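Local coordinates for protein DJ-1 homolog D (Arabidopsis thaliana, PDB 4OGG) that belongs to the DJ-1/PfpI family and carries two domains of that family in tandem along a single chain, at residues T4-C9 against V75-Y80; T31-C36 against L68-D73; V228-K233 against T263-L268; G235-T240 against G256-L261. All blocks are in the same frame, centred on the assembly; numbering follows the deposited sequence.

Overall arrangement
Each family domain contributes two neighbouring contacts. Interactions 1 and 2 touch, since strands 3-8 and 30-35 are adjacent in one sheet and the loop between strands 66-67 and 82-85 folds over both. Interactions 3 and 4 touch likewise; the centres of interactions 1 and 3 are about 42 Å apart, those of 2 and 4 about 31 Å. All four are partly buried: Leu6, Val35 and Val228 lie inside, while Lys79, Asn69, Lys233 and Arg237 are exposed. Interaction 1 is apolar packing. Interactions 2 and 3 both place a water between backbones; 2 adds direct bonds from the Asn69 amide, 3 a proline-aromatic contact and a long salt bridge. Interaction 4 is a backbone ladder.

Interaction 1. Residues T4-C9 against V75-Y80; sequences TVLILC and VDLSKY
Leu6, on strand 3-8, sets its CB over one face of the Tyr80 ring, 3.9 Å from the ring centroid and 20° off the normal: a CH-pi contact displaced toward the rim. With CG anti to the backbone N (chi1 -178°), the leucine carries on past the ring. Its CD1 lies 3.9 Å from Tyr80 CZ, and its CD2 meets Val75 CG1 tip to tip at 4.0 Å. Leu77 starts out away from the strand, yet its CD2 comes within 4.1 Å of Leu6 CD2, the two side chains crossing at about a right angle. At the start of the strand, Thr4 CG2 presses obliquely on the ring, 3.5 Å from Tyr80 CD1.

Outward the contact thins. Thr4 CB comes to 3.5 Å from Lys79 O, but the lysine chain leads off and leaves its end exposed. Within the loop, Ser78 N to Asp76 OD2 makes an Asx turn, and Ser78 OG adds a second bond to that oxygen from the same face.

Tyr80 OH hydrogen-bonds to His33 ND1 on the neighbouring strand. With no hydrogen bond between the two segments, their union rests on carbon packing, while the phenol's polar end ties the loop to strand 30-35.

Interaction 2. Residues T31-C36 against L68-D73; sequences TVHTVC and LNATFD
Val35 CG1 and Ala70 CB sit only 3.4 Å apart, closer than ordinary van der Waals contact, at the apolar centre where the loop crosses the end of strand 30-35. Beside them Val35 CG2 meets Phe72 CD2 at 3.8 Å, the two side chains crossing at about a right angle. Leu68 CD1 covers the other flank, 3.6 Å from Cys36 CB.

Further out a water accepts from Cys36 N and Phe72 N and lies 2.9 Å from Ala70 O, bridging the two backbones where they do not bond directly. Next comes Thr34, whose OG1 accepts from Asn69 N at 3.0 Å; Ala70 N adds a weak bond to Thr34 O.

The polar edge belongs to the Asn69 amide. Its chi1 of 68° folds CG in between the backbone N and the carbonyl carbon, turning the amide along the strand. OD1 accepts from Thr34 N at 2.7 Å (163° at the hydrogen), and ND2 gives to Val32 O at 3.0 Å (167°), in the carbonyl plane. One side chain thus supplies the acceptor and donor that a neighbouring strand would offer, and satisfies two backbone groups on a strand that is outermost in its sheet within this chain.

Interaction 3. Residues V228-K233 against T263-L268; sequences VCPEKK and TNFDDL
Cys229 N, Lys232 O and Thr263 O converge on one water, which stitches the turn 229-232 to the loop 263-268. It accepts from Cys229 N at 2.9 Å and lies 2.7 Å from Thr263 O, close enough to donate. No direct hydrogen bond joins the two segments, so this water is the main polar link between their backbones. The turn itself is type II, closed by Lys232 N bonding to Cys229 O.

Against the turn, Phe265 receives Pro230 CG over one face, 4.0 Å from the ring centroid and 16° off the normal, a CH-pi contact. The ring stands there because Phe265 CG is anti to its backbone N (chi1 -171°), which swings it against Pro230. Val228 fills the next position: CG2 meets Phe265 CD2 at 3.8 Å and Leu268 CD2 at 3.9 Å, while CG1 lies alongside Thr263, 3.5 Å from its CB. Helix 291-302 covers Phe265 as well, through His292, Val293 and Ile296.

The outer part is charged and looser. Lys233, bent at its second and fourth torsions, brings NZ to 3.8 Å from Asp266 OD2, a long salt bridge between two solvent-exposed side chains. The lysine chain crosses Asn264 at about a right angle, and Asn264 OD1 accepts from Ala234 N.

The turn follows strand 224-228, the outermost strand on that side of a six-stranded sheet ordered 2-1-3-4-6-5. A long connection leaving that strand and folding back over its end, with helices packed beside it, belongs to the alpha/beta sandwich of the DJ-1/PfpI family.

Interaction 4. Residues G235-T240 against G256-L261; sequences GDRCPT and GHTFAL
Cys238 and Phe259 form an antiparallel hydrogen-bonded pair, and both their amides are satisfied: Cys238 N gives to Phe259 O and Phe259 N to Cys238 O, each at 2.8 Å. The neighbouring Arg237-Ala260 pair is non-hydrogen-bonded, and there Ala260 CB meets the Arg237 guanidinium obliquely, 3.3 Å from NH1.

Toward the start of 235-240 the ladder slips. Leu261 N gives to Asp236 O at 3.0 Å, whereas Leu261 O accepts from Gly235 N, one residue earlier, at 3.1 Å. With Gly235 at a positive phi of 99°, this resembles a G1 beta bulge.

At the other end Thr240 does most of the bonding. Its OG1, between backbone N and carbonyl carbon (chi1 65°), donates to His257 O at 2.6 Å, and Thr240 O accepts from Gly256 N at 3.0 Å. A water accepts from Thr240 N and donates to Gly256 O, linking two groups that do not bond directly.

The His257 ring bonds onward to Glu14 through NE2 and to Asp208 through ND1, while Thr258 N gives to Asp51. Strand 259-260 pairs antiparallel with 237-244 in a small mixed sheet, and its approach reaches residues of both DJ-1/PfpI domains, placing the pair at their junction.

Interaction 1. Residues T4-C9 against V75-Y80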
loop_
_atom_site.group_PDB
_atom_site.type_symbol
_atom_site.label_atom_id
_atom_site.label_comp_id
_atom_site.label_asym_id
_atom_site.label_seq_id
_atom_site.Cartn_x
_atom_site.Cartn_y
_atom_site.Cartn_z
ATOM N N THR C 4 24.495 -21.601 -21.259
ATOM C CA THR C 4 24.147 -21.375 -19.862
ATOM C C THR C 4 24.468 -19.932 -19.495
ATOM O O THR C 4 25.591 -19.468 -19.684
ATOM C CB THR C 4 24.919 -22.339 -18.944
ATOM O OG1 THR C 4 24.651 -23.686 -19.351
ATOM C CG2 THR C 4 24.484 -22.170 -17.497
ATOM N N VAL C 5 23.471 -19.228 -18.970
ATOM C CA VAL C 5 23.625 -17.830 -18.596
ATOM C C VAL C 5 23.408 -17.613 -17.102
ATOM O O VAL C 5 22.595 -18.294 -16.476
ATOM C CB VAL C 5 22.621 -16.954 -19.383
ATOM C CG1 VAL C 5 22.582 -15.543 -18.818
ATOM C CG2 VAL C 5 23.009 -16.926 -20.856
ATOM N N LEU C 6 24.140 -16.657 -16.543
ATOM C CA LEU C 6 24.026 -16.325 -15.129
ATOM C C LEU C 6 23.384 -14.942 -14.993
ATOM O O LEU C 6 23.733 -14.020 -15.727
ATOM C CB LEU C 6 25.413 -16.302 -14.482
ATOM C CG LEU C 6 25.483 -16.013 -12.981
ATOM C CD1 LEU C 6 24.829 -17.160 -12.217
ATOM C CD2 LEU C 6 26.936 -15.849 -12.551
ATOM N N ILE C 7 22.430 -14.810 -14.075
ATOM C CA ILE C 7 21.788 -13.520 -13.840
ATOM C C ILE C 7 22.197 -13.062 -12.442
ATOM O O ILE C 7 22.014 -13.783 -11.455
ATOM C CB ILE C 7 20.240 -13.604 -13.926
ATOM C CG1 ILE C 7 19.813 -14.015 -15.341
ATOM C CG2 ILE C 7 19.626 -12.245 -13.579
ATOM C CD1 ILE C 7 18.297 -14.037 -15.553
ATOM N N LEU C 8 22.776 -11.868 -12.376
ATOM C CA LEU C 8 23.232 -11.285 -11.119
ATOM C C LEU C 8 22.070 -10.563 -10.445
ATOM O O LEU C 8 21.736 -9.432 -10.800
ATOM C CB LEU C 8 24.379 -10.314 -11.397
ATOM C CG LEU C 8 24.958 -9.504 -10.236
ATOM C CD1 LEU C 8 25.436 -10.433 -9.130
ATOM C CD2 LEU C 8 26.105 -8.654 -10.755
ATOM N N CYS C 9 21.464 -11.225 -9.464
ATOM C CA CYS C 9 20.312 -10.681 -8.746
ATOM C C CYS C 9 20.645 -10.021 -7.415
ATOM O O CYS C 9 21.734 -10.193 -6.867
ATOM C CB CYS C 9 19.285 -11.793 -8.498
ATOM S SG CYS C 9 18.746 -12.660 -9.984
ATOM N N VAL C 75 29.287 -20.437 -7.358
ATOM C CA VAL C 75 29.351 -20.151 -8.788
ATOM C C VAL C 75 30.695 -20.466 -9.442
ATOM O O VAL C 75 31.751 -20.090 -8.936
ATOM C CB VAL C 75 29.023 -18.662 -9.070
ATOM C CG1 VAL C 75 29.300 -18.329 -10.530
ATOM C CG2 VAL C 75 27.570 -18.381 -8.734
ATOM N N ASP C 76 30.637 -21.161 -10.574
ATOM C CA ASP C 76 31.828 -21.502 -11.342
ATOM C C ASP C 76 31.667 -20.821 -12.698
ATOM O O ASP C 76 31.057 -21.377 -13.609
ATOM C CB ASP C 76 31.939 -23.014 -11.537
ATOM C CG ASP C 76 33.132 -23.403 -12.391
ATOM O OD1 ASP C 76 33.291 -24.607 -12.691
ATOM O OD2 ASP C 76 33.915 -22.503 -12.762
ATOM N N LEU C 77 32.209 -19.613 -12.822
ATOM C CA LEU C 77 32.104 -18.835 -14.055
ATOM C C LEU C 77 32.480 -19.560 -15.343
ATOM O O LEU C 77 31.959 -19.237 -16.411
ATOM C CB LEU C 77 32.930 -17.552 -13.935
ATOM C CG LEU C 77 32.416 -16.536 -12.912
ATOM C CD1 LEU C 77 33.324 -15.311 -12.898
ATOM C CD2 LEU C 77 30.987 -16.134 -13.264
ATOM N N SER C 78 33.376 -20.536 -15.255
ATOM C CA SER C 78 33.789 -21.271 -16.446
ATOM C C SER C 78 32.611 -22.019 -17.065
ATOM O O SER C 78 32.670 -22.430 -18.224
ATOM C CB SER C 78 34.907 -22.264 -16.103
ATOM O OG SER C 78 34.432 -23.309 -15.272
ATOM N N LYS C 79 31.541 -22.183 -16.293
ATOM C CA LYS C 79 30.354 -22.894 -16.761
ATOM C C LYS C 79 29.318 -21.976 -17.410
ATOM O O LYS C 79 28.309 -22.447 -17.930
ATOM C CB LYS C 79 29.696 -23.635 -15.591
ATOM C CG LYS C 79 30.588 -24.655 -14.896
ATOM C CD LYS C 79 30.915 -25.846 -15.790
ATOM C CE LYS C 79 31.749 -26.877 -15.038
ATOM N NZ LYS C 79 32.033 -28.100 -15.847
ATOM N N TYR C 80 29.566 -20.671 -17.384
ATOM C CA TYR C 80 28.621 -19.720 -17.959
ATOM C C TYR C 80 29.106 -19.081 -19.249
ATOM O O TYR C 80 30.272 -18.716 -19.380
ATOM C CB TYR C 80 28.288 -18.648 -16.920
ATOM C CG TYR C 80 27.612 -19.235 -15.708
ATOM C CD1 TYR C 80 26.281 -19.650 -15.764
ATOM C CD2 TYR C 80 28.323 -19.460 -14.531
ATOM C CE1 TYR C 80 25.677 -20.280 -14.681
ATOM C CE2 TYR C 80 27.730 -20.091 -13.441
ATOM C CZ TYR C 80 26.410 -20.500 -13.523
ATOM O OH TYR C 80 25.828 -21.144 -12.457
#

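Interaction 2. Residues T31-C36 against L68-D73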
loop_
_atom_site.group_PDB
_atom_site.type_symbol
_atom_site.label_atom_id
_atom_site.label_comp_id
_atom_site.label_asym_id
_atom_site.label_seq_id
_atom_site.Cartn_x
_atom_site.Cartn_y
_atom_site.Cartn_z
ATOM N N THR C 31 19.958 -22.366 -20.560
ATOM C CA THR C 31 19.856 -22.715 -19.147
ATOM C C THR C 31 20.241 -21.451 -18.394
ATOM O O THR C 31 21.292 -20.872 -18.655
ATOM C CB THR C 31 20.829 -23.846 -18.772
ATOM O OG1 THR C 31 20.434 -25.050 -19.439
ATOM C CG2 THR C 31 20.828 -24.080 -17.264
ATOM N N VAL C 32 19.388 -21.022 -17.471
ATOM C CA VAL C 32 19.648 -19.802 -16.717
ATOM C C VAL C 32 19.706 -20.015 -15.209
ATOM O O VAL C 32 18.809 -20.619 -14.617
ATOM C CB VAL C 32 18.568 -18.729 -17.001
ATOM C CG1 VAL C 32 18.933 -17.420 -16.295
ATOM C CG2 VAL C 32 18.431 -18.509 -18.499
ATOM N N HIS C 33 20.765 -19.500 -14.598
ATOM C CA HIS C 33 20.957 -19.593 -13.157
ATOM C C HIS C 33 20.884 -18.197 -12.555
ATOM O O HIS C 33 21.379 -17.232 -13.139
ATOM C CB HIS C 33 22.315 -20.223 -12.839
ATOM C CG HIS C 33 22.377 -21.692 -13.115
ATOM N ND1 HIS C 33 23.534 -22.426 -12.981
ATOM C CD2 HIS C 33 21.418 -22.567 -13.502
ATOM C CE1 HIS C 33 23.286 -23.691 -13.273
ATOM N NE2 HIS C 33 22.009 -23.803 -13.592
ATOM N N THR C 34 20.265 -18.092 -11.386
ATOM C CA THR C 34 20.123 -16.805 -10.712
ATOM C C THR C 34 20.776 -16.869 -9.340
ATOM O O THR C 34 20.529 -17.797 -8.577
ATOM C CB THR C 34 18.647 -16.442 -10.536
ATOM O OG1 THR C 34 17.975 -17.510 -9.857
ATOM C CG2 THR C 34 17.991 -16.213 -11.893
ATOM N N VAL C 35 21.588 -15.866 -9.031
ATOM C CA VAL C 35 22.300 -15.813 -7.762
ATOM C C VAL C 35 22.279 -14.424 -7.128
ATOM O O VAL C 35 22.129 -13.414 -7.813
ATOM C CB VAL C 35 23.780 -16.234 -7.946
ATOM C CG1 VAL C 35 23.858 -17.661 -8.476
ATOM C CG2 VAL C 35 24.484 -15.275 -8.907
ATOM N N CYS C 36 22.434 -14.390 -5.809
ATOM C CA CYS C 36 22.474 -13.138 -5.066
ATOM C C CYS C 36 23.501 -13.332 -3.965
ATOM O O CYS C 36 23.445 -14.324 -3.237
ATOM C CB CYS C 36 21.113 -12.822 -4.447
ATOM S SG CYS C 36 21.132 -11.342 -3.383
ATOM N N LEU C 68 15.543 -17.595 -6.103
ATOM C CA LEU C 68 16.823 -17.912 -6.728
ATOM C C LEU C 68 16.938 -19.418 -6.946
ATOM O O LEU C 68 16.394 -20.196 -6.166
ATOM C CB LEU C 68 17.965 -17.445 -5.825
ATOM C CG LEU C 68 17.913 -15.968 -5.419
ATOM C CD1 LEU C 68 18.920 -15.706 -4.308
ATOM C CD2 LEU C 68 18.195 -15.084 -6.638
ATOM N N ASN C 69 17.641 -19.825 -8.002
ATOM C CA ASN C 69 17.816 -21.246 -8.279
ATOM C C ASN C 69 19.275 -21.682 -8.211
ATOM O O ASN C 69 19.603 -22.831 -8.518
ATOM C CB ASN C 69 17.214 -21.626 -9.643
ATOM C CG ASN C 69 17.973 -21.036 -10.821
ATOM O OD1 ASN C 69 19.011 -20.399 -10.662
ATOM N ND2 ASN C 69 17.452 -21.263 -12.020
ATOM N N ALA C 70 20.147 -20.770 -7.795
ATOM C CA ALA C 70 21.570 -21.071 -7.680
ATOM C C ALA C 70 22.197 -20.373 -6.476
ATOM O O ALA C 70 21.639 -19.414 -5.933
ATOM C CB ALA C 70 22.296 -20.678 -8.953
ATOM N N THR C 71 23.368 -20.853 -6.073
ATOM C CA THR C 71 24.074 -20.308 -4.921
ATOM C C THR C 71 25.307 -19.507 -5.333
ATOM O O THR C 71 26.279 -20.055 -5.854
ATOM C CB THR C 71 24.491 -21.448 -3.964
ATOM O OG1 THR C 71 23.334 -22.231 -3.632
ATOM C CG2 THR C 71 25.106 -20.884 -2.685
ATOM N N PHE C 72 25.255 -18.201 -5.079
ATOM C CA PHE C 72 26.330 -17.276 -5.417
ATOM C C PHE C 72 27.728 -17.768 -5.033
ATOM O O PHE C 72 28.646 -17.765 -5.856
ATOM C CB PHE C 72 26.063 -15.922 -4.746
ATOM C CG PHE C 72 27.018 -14.842 -5.155
ATOM C CD1 PHE C 72 28.292 -14.764 -4.597
ATOM C CD2 PHE C 72 26.658 -13.915 -6.127
ATOM C CE1 PHE C 72 29.192 -13.780 -5.004
ATOM C CE2 PHE C 72 27.549 -12.928 -6.541
ATOM C CZ PHE C 72 28.819 -12.860 -5.979
ATOM N N ASP C 73 27.874 -18.186 -3.781
ATOM C CA ASP C 73 29.146 -18.660 -3.245
ATOM C C ASP C 73 29.688 -19.915 -3.933
ATOM O O ASP C 73 30.869 -20.244 -3.797
ATOM C CB ASP C 73 28.985 -18.908 -1.739
ATOM C CG ASP C 73 30.279 -19.319 -1.063
ATOM O OD1 ASP C 73 30.785 -20.423 -1.353
ATOM O OD2 ASP C 73 30.791 -18.536 -0.233
HETATM O O HOH W 1 22.609 -17.067 -4.639
#

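Interaction 3. Residues V228-K233 against T263-L268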
loop_
_atom_site.group_PDB
_atom_site.type_symbol
_atom_site.label_atom_id
_atom_site.label_comp_id
_atom_site.label_asym_id
_atom_site.label_seq_id
_atom_site.Cartn_x
_atom_site.Cartn_y
_atom_site.Cartn_z
ATOM N N VAL C 228 -4.313 -5.267 -27.452
ATOM C CA VAL C 228 -5.577 -4.543 -27.511
ATOM C C VAL C 228 -6.469 -4.841 -26.311
ATOM O O VAL C 228 -6.315 -5.862 -25.640
ATOM C CB VAL C 228 -6.369 -4.893 -28.788
ATOM C CG1 VAL C 228 -5.524 -4.598 -30.022
ATOM C CG2 VAL C 228 -6.788 -6.359 -28.757
ATOM N N CYS C 229 -7.404 -3.931 -26.062
ATOM C CA CYS C 229 -8.363 -4.052 -24.971
ATOM C C CYS C 229 -9.618 -3.294 -25.381
ATOM O O CYS C 229 -9.536 -2.190 -25.914
ATOM C CB CYS C 229 -7.797 -3.444 -23.683
ATOM S SG CYS C 229 -8.982 -3.344 -22.309
ATOM N N PRO C 230 -10.799 -3.885 -25.154
ATOM C CA PRO C 230 -12.046 -3.210 -25.522
ATOM C C PRO C 230 -12.155 -1.836 -24.864
ATOM O O PRO C 230 -11.634 -1.617 -23.769
ATOM C CB PRO C 230 -13.115 -4.175 -25.024
ATOM C CG PRO C 230 -12.460 -5.507 -25.196
ATOM C CD PRO C 230 -11.065 -5.251 -24.670
ATOM N N GLU C 231 -12.829 -0.913 -25.543
ATOM C CA GLU C 231 -13.028 0.441 -25.034
ATOM C C GLU C 231 -11.750 1.259 -24.897
ATOM O O GLU C 231 -11.801 2.429 -24.516
ATOM C CB GLU C 231 -13.749 0.401 -23.683
ATOM C CG GLU C 231 -15.165 -0.145 -23.752
ATOM C CD GLU C 231 -15.844 -0.174 -22.395
ATOM O OE1 GLU C 231 -15.979 0.902 -21.772
ATOM O OE2 GLU C 231 -16.241 -1.273 -21.952
ATOM N N LYS C 232 -10.605 0.655 -25.196
ATOM C CA LYS C 232 -9.342 1.379 -25.110
ATOM C C LYS C 232 -8.600 1.386 -26.441
ATOM O O LYS C 232 -8.764 0.485 -27.265
ATOM C CB LYS C 232 -8.461 0.795 -24.002
ATOM C CG LYS C 232 -9.018 1.051 -22.608
ATOM C CD LYS C 232 -8.046 0.654 -21.513
ATOM C CE LYS C 232 -8.612 0.987 -20.142
ATOM N NZ LYS C 232 -7.664 0.655 -19.043
ATOM N N LYS C 233 -7.786 2.414 -26.647
ATOM C CA LYS C 233 -7.041 2.554 -27.890
ATOM C C LYS C 233 -5.539 2.567 -27.641
ATOM O O LYS C 233 -5.088 2.574 -26.493
ATOM C CB LYS C 233 -7.453 3.853 -28.587
ATOM C CG LYS C 233 -8.954 4.138 -28.544
ATOM C CD LYS C 233 -9.758 3.062 -29.259
ATOM C CE LYS C 233 -11.254 3.319 -29.129
ATOM N NZ LYS C 233 -11.649 4.649 -29.674
ATOM N N THR C 263 -2.597 -1.280 -30.187
ATOM C CA THR C 263 -3.558 -1.241 -31.283
ATOM C C THR C 263 -4.990 -1.008 -30.814
ATOM O O THR C 263 -5.332 -1.285 -29.665
ATOM C CB THR C 263 -3.515 -2.556 -32.079
ATOM O OG1 THR C 263 -2.150 -2.916 -32.327
ATOM C CG2 THR C 263 -4.241 -2.400 -33.406
ATOM N N ASN C 264 -5.826 -0.496 -31.712
ATOM C CA ASN C 264 -7.222 -0.242 -31.381
ATOM C C ASN C 264 -8.039 -1.508 -31.602
ATOM O O ASN C 264 -7.954 -2.139 -32.656
ATOM C CB ASN C 264 -7.791 0.893 -32.242
ATOM C CG ASN C 264 -6.997 2.178 -32.113
ATOM O OD1 ASN C 264 -6.531 2.530 -31.031
ATOM N ND2 ASN C 264 -6.855 2.895 -33.221
ATOM N N PHE C 265 -8.828 -1.874 -30.599
ATOM C CA PHE C 265 -9.658 -3.066 -30.676
ATOM C C PHE C 265 -10.647 -2.961 -31.838
ATOM O O PHE C 265 -10.916 -3.947 -32.523
ATOM C CB PHE C 265 -10.397 -3.262 -29.348
ATOM C CG PHE C 265 -11.120 -4.574 -29.241
ATOM C CD1 PHE C 265 -12.420 -4.712 -29.717
ATOM C CD2 PHE C 265 -10.496 -5.678 -28.668
ATOM C CE1 PHE C 265 -13.090 -5.930 -29.621
ATOM C CE2 PHE C 265 -11.154 -6.900 -28.568
ATOM C CZ PHE C 265 -12.455 -7.027 -29.046
ATOM N N ASP C 266 -11.175 -1.761 -32.062
ATOM C CA ASP C 266 -12.127 -1.537 -33.147
ATOM C C ASP C 266 -11.488 -1.896 -34.485
ATOM O O ASP C 266 -11.920 -2.831 -35.159
ATOM C CB ASP C 266 -12.570 -0.072 -33.177
ATOM C CG ASP C 266 -13.159 0.387 -31.859
ATOM O OD1 ASP C 266 -14.117 -0.254 -31.379
ATOM O OD2 ASP C 266 -12.662 1.392 -31.306
ATOM N N ASP C 267 -10.460 -1.141 -34.861
ATOM C CA ASP C 267 -9.746 -1.370 -36.111
ATOM C C ASP C 267 -8.807 -2.553 -35.914
ATOM O O ASP C 267 -7.603 -2.376 -35.715
ATOM C CB ASP C 267 -8.927 -0.133 -36.486
ATOM C CG ASP C 267 -9.667 1.161 -36.218
ATOM O OD1 ASP C 267 -10.800 1.319 -36.722
ATOM O OD2 ASP C 267 -9.112 2.021 -35.503
ATOM N N LEU C 268 -9.358 -3.761 -35.966
ATOM C CA LEU C 268 -8.553 -4.955 -35.770
ATOM C C LEU C 268 -8.958 -6.080 -36.715
ATOM O O LEU C 268 -10.079 -6.586 -36.653
ATOM C CB LEU C 268 -8.684 -5.426 -34.319
ATOM C CG LEU C 268 -7.723 -6.508 -33.832
ATOM C CD1 LEU C 268 -6.295 -5.990 -33.890
ATOM C CD2 LEU C 268 -8.088 -6.902 -32.410
HETATM O O HOH W 2 -7.089 -1.573 -27.654
#

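Interaction 4. Residues G235-T240 against G256-L261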
loop_
_atom_site.group_PDB
_atom_site.type_symbol
_atom_site.label_atom_id
_atom_site.label_comp_id
_atom_site.label_asym_id
_atom_site.label_seq_id
_atom_site.Cartn_x
_atom_site.Cartn_y
_atom_site.Cartn_z
ATOM N N GLY C 235 -1.919 3.566 -26.893
ATOM C CA GLY C 235 -1.469 4.635 -26.024
ATOM C C GLY C 235 -2.067 4.535 -24.635
ATOM O O GLY C 235 -1.412 4.870 -23.647
ATOM N N ASP C 236 -3.317 4.088 -24.552
ATOM C CA ASP C 236 -3.972 3.942 -23.260
ATOM C C ASP C 236 -3.218 2.906 -22.443
ATOM O O ASP C 236 -2.489 2.080 -22.994
ATOM C CB ASP C 236 -5.426 3.492 -23.428
ATOM C CG ASP C 236 -6.307 4.574 -24.015
ATOM O OD1 ASP C 236 -6.230 5.724 -23.534
ATOM O OD2 ASP C 236 -7.083 4.272 -24.947
ATOM N N ARG C 237 -3.390 2.951 -21.129
ATOM C CA ARG C 237 -2.716 2.000 -20.261
ATOM C C ARG C 237 -3.705 1.176 -19.452
ATOM O O ARG C 237 -4.807 1.631 -19.134
ATOM C CB ARG C 237 -1.767 2.728 -19.309
ATOM C CG ARG C 237 -0.558 3.341 -19.991
ATOM C CD ARG C 237 0.371 3.988 -18.979
ATOM N NE ARG C 237 1.628 4.401 -19.592
ATOM C CZ ARG C 237 2.530 3.557 -20.085
ATOM N NH1 ARG C 237 2.318 2.249 -20.036
ATOM N NH2 ARG C 237 3.645 4.021 -20.633
ATOM N N CYS C 238 -3.302 -0.052 -19.149
ATOM C CA CYS C 238 -4.100 -0.972 -18.352
ATOM C C CYS C 238 -3.327 -1.246 -17.078
ATOM O O CYS C 238 -2.129 -1.528 -17.127
ATOM C CB CYS C 238 -4.292 -2.310 -19.067
ATOM S SG CYS C 238 -5.588 -2.382 -20.304
ATOM N N PRO C 239 -3.989 -1.143 -15.920
ATOM C CA PRO C 239 -3.267 -1.420 -14.678
ATOM C C PRO C 239 -3.103 -2.940 -14.627
ATOM O O PRO C 239 -3.890 -3.667 -15.233
ATOM C CB PRO C 239 -4.220 -0.897 -13.610
ATOM C CG PRO C 239 -5.574 -1.176 -14.216
ATOM C CD PRO C 239 -5.373 -0.716 -15.646
ATOM N N THR C 240 -2.082 -3.430 -13.937
ATOM C CA THR C 240 -1.907 -4.872 -13.859
ATOM C C THR C 240 -1.924 -5.336 -12.415
ATOM O O THR C 240 -1.822 -4.532 -11.487
ATOM C CB THR C 240 -0.587 -5.333 -14.514
ATOM O OG1 THR C 240 0.527 -4.812 -13.778
ATOM C CG2 THR C 240 -0.524 -4.860 -15.965
ATOM N N GLY C 256 0.819 -3.851 -10.169
ATOM C CA GLY C 256 2.013 -4.154 -10.940
ATOM C C GLY C 256 2.290 -2.944 -11.818
ATOM O O GLY C 256 1.826 -1.845 -11.499
ATOM N N HIS C 257 3.036 -3.124 -12.907
ATOM C CA HIS C 257 3.333 -2.007 -13.809
ATOM C C HIS C 257 2.121 -1.761 -14.702
ATOM O O HIS C 257 1.401 -2.697 -15.040
ATOM C CB HIS C 257 4.502 -2.321 -14.756
ATOM C CG HIS C 257 5.764 -2.766 -14.085
ATOM N ND1 HIS C 257 5.904 -4.010 -13.508
ATOM C CD2 HIS C 257 6.977 -2.169 -13.987
ATOM C CE1 HIS C 257 7.148 -4.163 -13.091
ATOM N NE2 HIS C 257 7.820 -3.062 -13.370
ATOM N N THR C 258 1.896 -0.514 -15.105
ATOM C CA THR C 258 0.792 -0.255 -16.017
ATOM C C THR C 258 1.317 -0.695 -17.381
ATOM O O THR C 258 2.494 -0.496 -17.694
ATOM C CB THR C 258 0.401 1.236 -16.049
ATOM O OG1 THR C 258 1.544 2.033 -16.377
ATOM C CG2 THR C 258 -0.146 1.662 -14.696
ATOM N N PHE C 259 0.457 -1.316 -18.177
ATOM C CA PHE C 259 0.856 -1.808 -19.488
ATOM C C PHE C 259 0.184 -1.009 -20.589
ATOM O O PHE C 259 -1.028 -0.802 -20.563
ATOM C CB PHE C 259 0.507 -3.293 -19.605
ATOM C CG PHE C 259 0.912 -3.911 -20.907
ATOM C CD1 PHE C 259 0.080 -3.832 -22.017
ATOM C CD2 PHE C 259 2.132 -4.568 -21.028
ATOM C CE1 PHE C 259 0.455 -4.400 -23.232
ATOM C CE2 PHE C 259 2.516 -5.137 -22.239
ATOM C CZ PHE C 259 1.676 -5.052 -23.343
ATOM N N ALA C 260 0.979 -0.562 -21.557
ATOM C CA ALA C 260 0.465 0.245 -22.661
ATOM C C ALA C 260 0.001 -0.569 -23.861
ATOM O O ALA C 260 0.733 -1.418 -24.368
ATOM C CB ALA C 260 1.524 1.252 -23.098
ATOM N N LEU C 261 -1.222 -0.301 -24.311
ATOM C CA LEU C 261 -1.776 -0.988 -25.472
ATOM C C LEU C 261 -1.128 -0.398 -26.720
ATOM O O LEU C 261 -0.626 0.725 -26.689
ATOM C CB LEU C 261 -3.297 -0.809 -25.529
ATOM C CG LEU C 261 -4.082 -1.364 -24.336
ATOM C CD1 LEU C 261 -5.565 -1.133 -24.551
ATOM C CD2 LEU C 261 -3.792 -2.852 -24.172
HETATM O O HOH W 3 -1.071 -1.286 -12.347
#